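PDB 3U2A: GGDEF family protein from Caulobacter vibrioides, which is of unspecified function but folds as a PdeA-like PAS domain, a small module with an antiparallel sheet and flanking helices. Local coordinates for residues L45-L50 with F88-G93; A25-E30 with E72-P77. All coordinates share one frame; numbering follows the deposited sequence.

Contact 1. Residues L45-L50 with F88-G93; sequences LGLGPL and FRVRGG
Gly46 and Val90 bring the two loops together with their CA atoms 6.5 Å apart, and no direct backbone hydrogen bond joins 45-50 to 88-93. Val90 does most of the touching. Its CB is directed at the other loop, and its two methyls are split between two kinds of neighbour. CG1 goes to the apolar one: it meets Leu47 CD2 at 3.8 Å, and the two side chains cross at about a right angle. CG2, placed between the backbone N and the carbonyl carbon of its own residue, faces main chain instead and lies 3.8 Å from Gly46 O and 4.0 Å from Leu45 O. Leu47 leaves its backbone across the line to the other loop, and with CG beside its own N (chi1 -57°) the CD2 branch is carried back toward Val90. The phi of Gly46, 92°, is a conformation favoured by glycine, and Val90 CG2 lies over the peptide plane at its carbonyl.

Beyond the valine a water bridges the loops, donating to Gly46 O and to Arg91 O at 2.6 Å each, so both of its protons are spent on carbonyls. Each loop also closes on itself, Leu50 N bonding to Leu47 O and Gly93 N to Val90 O. Behind the contact Leu47 rests on Leu38 of strand 35-40 and Val90 on Leu62 of helix 56-62, while the Arg91 side chain turns off to the carbonyl of Ala63. The link between the loops is light, a methyl contact plus one shared water, and the water supplies the donors for two neighbouring carbonyl oxygens, neither of which can donate.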
# COMPACT_ATOMS: atom_id res chain seq x y z
N LEU A 45 12.95 0.01 1.73
CA LEU A 45 12.62 1.28 2.35
C LEU A 45 13.59 1.70 3.46
O LEU A 45 13.42 2.78 4.06
CB LEU A 45 11.19 1.26 2.88
CG LEU A 45 10.09 1.21 1.83
CD1 LEU A 45 8.76 1.05 2.50
CD2 LEU A 45 10.12 2.45 0.99
N GLY A 46 14.58 0.86 3.76
CA GLY A 46 15.51 1.13 4.84
C GLY A 46 15.06 0.53 6.16
O GLY A 46 15.75 0.64 7.19
N LEU A 47 13.92 -0.16 6.13
CA LEU A 47 13.30 -0.70 7.34
C LEU A 47 13.66 -2.16 7.60
O LEU A 47 13.12 -2.79 8.51
CB LEU A 47 11.77 -0.51 7.28
CG LEU A 47 11.30 0.93 7.09
CD1 LEU A 47 9.80 0.99 6.80
CD2 LEU A 47 11.68 1.83 8.30
N GLY A 48 14.59 -2.69 6.81
CA GLY A 48 15.03 -4.07 6.93
C GLY A 48 15.39 -4.54 8.34
O GLY A 48 14.98 -5.63 8.73
N PRO A 49 16.16 -3.73 9.10
CA PRO A 49 16.52 -4.09 10.48
C PRO A 49 15.34 -4.28 11.44
O PRO A 49 15.48 -4.95 12.46
CB PRO A 49 17.36 -2.89 10.93
CG PRO A 49 18.02 -2.43 9.68
CD PRO A 49 16.93 -2.55 8.64
N LEU A 50 14.18 -3.71 11.10
CA LEU A 50 12.99 -3.80 11.95
C LEU A 50 12.10 -4.99 11.61
O LEU A 50 11.32 -5.43 12.44
CB LEU A 50 12.15 -2.53 11.82
CG LEU A 50 12.82 -1.18 12.10
CD1 LEU A 50 11.80 -0.05 11.96
CD2 LEU A 50 13.48 -1.16 13.46
N PHE A 88 9.36 10.63 8.11
CA PHE A 88 10.68 10.74 8.72
C PHE A 88 11.68 9.89 7.97
O PHE A 88 11.31 9.02 7.18
CB PHE A 88 10.66 10.36 10.22
CG PHE A 88 10.25 8.93 10.50
CD1 PHE A 88 8.90 8.59 10.64
CD2 PHE A 88 11.21 7.94 10.68
CE1 PHE A 88 8.52 7.27 10.92
CE2 PHE A 88 10.83 6.61 10.96
CZ PHE A 88 9.48 6.29 11.08
N ARG A 89 12.97 10.15 8.23
CA ARG A 89 14.04 9.41 7.59
C ARG A 89 14.55 8.38 8.57
O ARG A 89 14.50 8.61 9.78
CB ARG A 89 15.17 10.34 7.20
CG ARG A 89 14.79 11.38 6.17
CD ARG A 89 15.78 12.54 6.16
NE ARG A 89 15.65 13.39 7.35
CZ ARG A 89 16.35 14.49 7.57
NH1 ARG A 89 17.24 14.90 6.68
NH2 ARG A 89 16.15 15.18 8.68
N VAL A 90 15.03 7.25 8.06
CA VAL A 90 15.74 6.27 8.88
C VAL A 90 17.20 6.26 8.46
O VAL A 90 17.56 6.85 7.43
CB VAL A 90 15.14 4.84 8.77
CG1 VAL A 90 13.76 4.79 9.44
CG2 VAL A 90 15.06 4.38 7.31
N ARG A 91 18.05 5.60 9.25
CA ARG A 91 19.47 5.45 8.93
C ARG A 91 19.62 4.93 7.50
O ARG A 91 18.93 3.99 7.11
CB ARG A 91 20.17 4.48 9.90
CG ARG A 91 19.82 4.65 11.39
CD ARG A 91 20.16 6.02 11.95
NE ARG A 91 19.77 6.15 13.36
CZ ARG A 91 20.63 6.33 14.36
NH1 ARG A 91 21.93 6.43 14.13
NH2 ARG A 91 20.18 6.43 15.60
N GLY A 92 20.49 5.56 6.72
CA GLY A 92 20.59 5.28 5.29
C GLY A 92 20.12 6.49 4.50
O GLY A 92 20.60 6.76 3.40
N GLY A 93 19.15 7.20 5.07
CA GLY A 93 18.73 8.50 4.55
C GLY A 93 17.36 8.64 3.91
O GLY A 93 16.91 9.76 3.69
O HOH W 1 18.15 1.59 7.50

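Contact 2. Residues A25-E30 with E72-P77; sequences ALWIWE and EEVLKP
Trp27 is the first residue of strand 25-30 to reach 72-77, and it does so with the far end of its indole: CZ3 lies 4.2 Å from Val74 CG1. The methyl sits over one face of the ring, offset toward the rim, and it comes from the branch of Val74 that is anti to the backbone N. The Trp27 ring also meets that of Trp98, and its NE1 makes a weak hydrogen bond to Val112 O.

Ile28 turns to the other side of the strand, where it packs on Ala14 of the second subunit. This alternation belongs to the PAS fold, in which an antiparallel sheet carries helices on one face; here the tryptophans lie on the side of helix 68-75, and Leu26 and Ile28 face the neighbouring chain.

Trp29 makes the closest approach. Its CG lies opposite the backbone N about the first torsion, which sends the indole out to the Leu75 carbonyl in helix 68-75. There NE1 donates to Leu75 O at 2.8 Å, a bent bond with an N-H...O angle of 138°; the oxygen stands 28° out of the indole plane. Leu75 meets the same ring a second time, with its side chain crossing at about a right angle: CD2 lies 3.8 Å from the centroid of the six-membered ring, 11° off the normal, a CH-pi contact over the face. Phe59 and Arg60 of helix 56-62 pack on Leu75 in turn.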
# COMPACT_ATOMS: atom_id res chain seq x y z
N ALA A 25 5.36 -0.99 2.20
CA ALA A 25 5.22 -2.03 3.22
C ALA A 25 3.95 -1.79 4.05
O ALA A 25 3.42 -0.67 4.10
CB ALA A 25 6.45 -2.11 4.12
N LEU A 26 3.45 -2.85 4.67
CA LEU A 26 2.33 -2.73 5.58
C LEU A 26 2.85 -2.83 7.01
O LEU A 26 3.85 -3.50 7.26
CB LEU A 26 1.31 -3.83 5.30
CG LEU A 26 0.78 -3.93 3.86
CD1 LEU A 26 -0.18 -5.12 3.71
CD2 LEU A 26 0.10 -2.62 3.43
N TRP A 27 2.19 -2.16 7.94
CA TRP A 27 2.60 -2.18 9.34
C TRP A 27 1.39 -2.31 10.25
O TRP A 27 0.28 -1.84 9.92
CB TRP A 27 3.43 -0.94 9.70
CG TRP A 27 2.73 0.40 9.47
CD1 TRP A 27 2.73 1.14 8.33
CD2 TRP A 27 1.93 1.13 10.42
NE1 TRP A 27 1.98 2.28 8.49
CE2 TRP A 27 1.49 2.31 9.77
CE3 TRP A 27 1.55 0.90 11.75
CZ2 TRP A 27 0.67 3.26 10.41
CZ3 TRP A 27 0.75 1.85 12.39
CH2 TRP A 27 0.31 3.02 11.71
N ILE A 28 1.62 -2.98 11.38
CA ILE A 28 0.68 -3.02 12.49
C ILE A 28 1.46 -2.70 13.77
O ILE A 28 2.52 -3.27 14.01
CB ILE A 28 -0.04 -4.38 12.62
CG1 ILE A 28 -0.92 -4.64 11.39
CG2 ILE A 28 -0.91 -4.42 13.89
CD1 ILE A 28 -1.46 -6.04 11.28
N TRP A 29 0.91 -1.78 14.57
CA TRP A 29 1.54 -1.36 15.82
C TRP A 29 0.64 -1.74 17.00
O TRP A 29 -0.55 -1.38 17.05
CB TRP A 29 1.86 0.15 15.78
CG TRP A 29 2.16 0.78 17.14
CD1 TRP A 29 1.55 1.87 17.69
CD2 TRP A 29 3.14 0.34 18.09
NE1 TRP A 29 2.08 2.14 18.94
CE2 TRP A 29 3.06 1.21 19.20
CE3 TRP A 29 4.07 -0.71 18.11
CZ2 TRP A 29 3.88 1.06 20.32
CZ3 TRP A 29 4.89 -0.85 19.22
CH2 TRP A 29 4.78 0.03 20.32
N GLU A 30 1.20 -2.52 17.91
CA GLU A 30 0.43 -3.01 19.07
C GLU A 30 1.12 -2.55 20.35
O GLU A 30 2.02 -3.24 20.85
CB GLU A 30 0.37 -4.54 19.07
CG GLU A 30 -0.34 -5.18 17.89
CD GLU A 30 -0.15 -6.70 17.85
OE1 GLU A 30 0.45 -7.27 18.80
OE2 GLU A 30 -0.58 -7.32 16.86
N GLU A 72 7.75 9.31 16.43
CA GLU A 72 6.89 9.07 17.58
C GLU A 72 5.42 9.21 17.23
O GLU A 72 4.57 8.60 17.89
CB GLU A 72 7.25 10.00 18.74
CG GLU A 72 6.87 9.44 20.12
CD GLU A 72 7.56 8.11 20.42
OE1 GLU A 72 6.92 7.24 21.05
OE2 GLU A 72 8.73 7.90 20.01
N GLU A 73 5.12 10.03 16.21
CA GLU A 73 3.74 10.21 15.75
C GLU A 73 3.11 8.91 15.25
O GLU A 73 1.88 8.77 15.28
CB GLU A 73 3.64 11.31 14.68
CG GLU A 73 3.95 12.73 15.19
CD GLU A 73 3.03 13.16 16.33
OE1 GLU A 73 1.80 13.04 16.17
OE2 GLU A 73 3.53 13.61 17.38
N VAL A 74 3.93 7.95 14.80
CA VAL A 74 3.45 6.61 14.49
C VAL A 74 3.02 5.83 15.76
O VAL A 74 1.94 5.23 15.79
CB VAL A 74 4.48 5.78 13.67
CG1 VAL A 74 3.93 4.38 13.37
CG2 VAL A 74 4.86 6.50 12.37
N LEU A 75 3.87 5.86 16.80
CA LEU A 75 3.71 5.01 18.00
C LEU A 75 2.75 5.55 19.04
O LEU A 75 2.22 4.76 19.84
CB LEU A 75 5.06 4.81 18.69
CG LEU A 75 6.24 4.29 17.87
CD1 LEU A 75 7.50 4.36 18.73
CD2 LEU A 75 5.99 2.86 17.39
N LYS A 76 2.55 6.86 19.06
CA LYS A 76 1.67 7.52 20.04
C LYS A 76 0.29 6.90 20.02
O LYS A 76 -0.37 6.91 18.98
CB LYS A 76 1.54 9.02 19.73
CG LYS A 76 2.60 9.86 20.37
CD LYS A 76 2.26 11.34 20.26
CE LYS A 76 3.50 12.17 20.53
NZ LYS A 76 3.29 13.58 20.13
N PRO A 77 -0.19 6.38 21.17
CA PRO A 77 -1.55 5.83 21.17
C PRO A 77 -2.59 6.90 20.91
O PRO A 77 -2.41 8.07 21.29
CB PRO A 77 -1.71 5.25 22.59
CG PRO A 77 -0.34 5.14 23.14
CD PRO A 77 0.49 6.19 22.47

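Both contacts are buried, but contact 2 lies nearer the middle of the chain, its centre about 6 Å from the chain centre against about 10 Å for contact 1. Contact 2 sets the sheet against a helix, with aromatic rings, methyls and a direct hydrogen bond; contact 1 joins two loops through smaller groups and is bridged by a water. Their centres are about 15 Å apart, yet they touch: Leu45 CD1 is 4.0 Å from Ala25 N, and Phe88 CE1 is 4.0 Å from Val74 CG2. Helix 56-62 backs both, through Leu62 at 88-93 and Phe59 at 72-77. Along the chain the segments alternate, so the two contacts cross in sequence within one PAS domain.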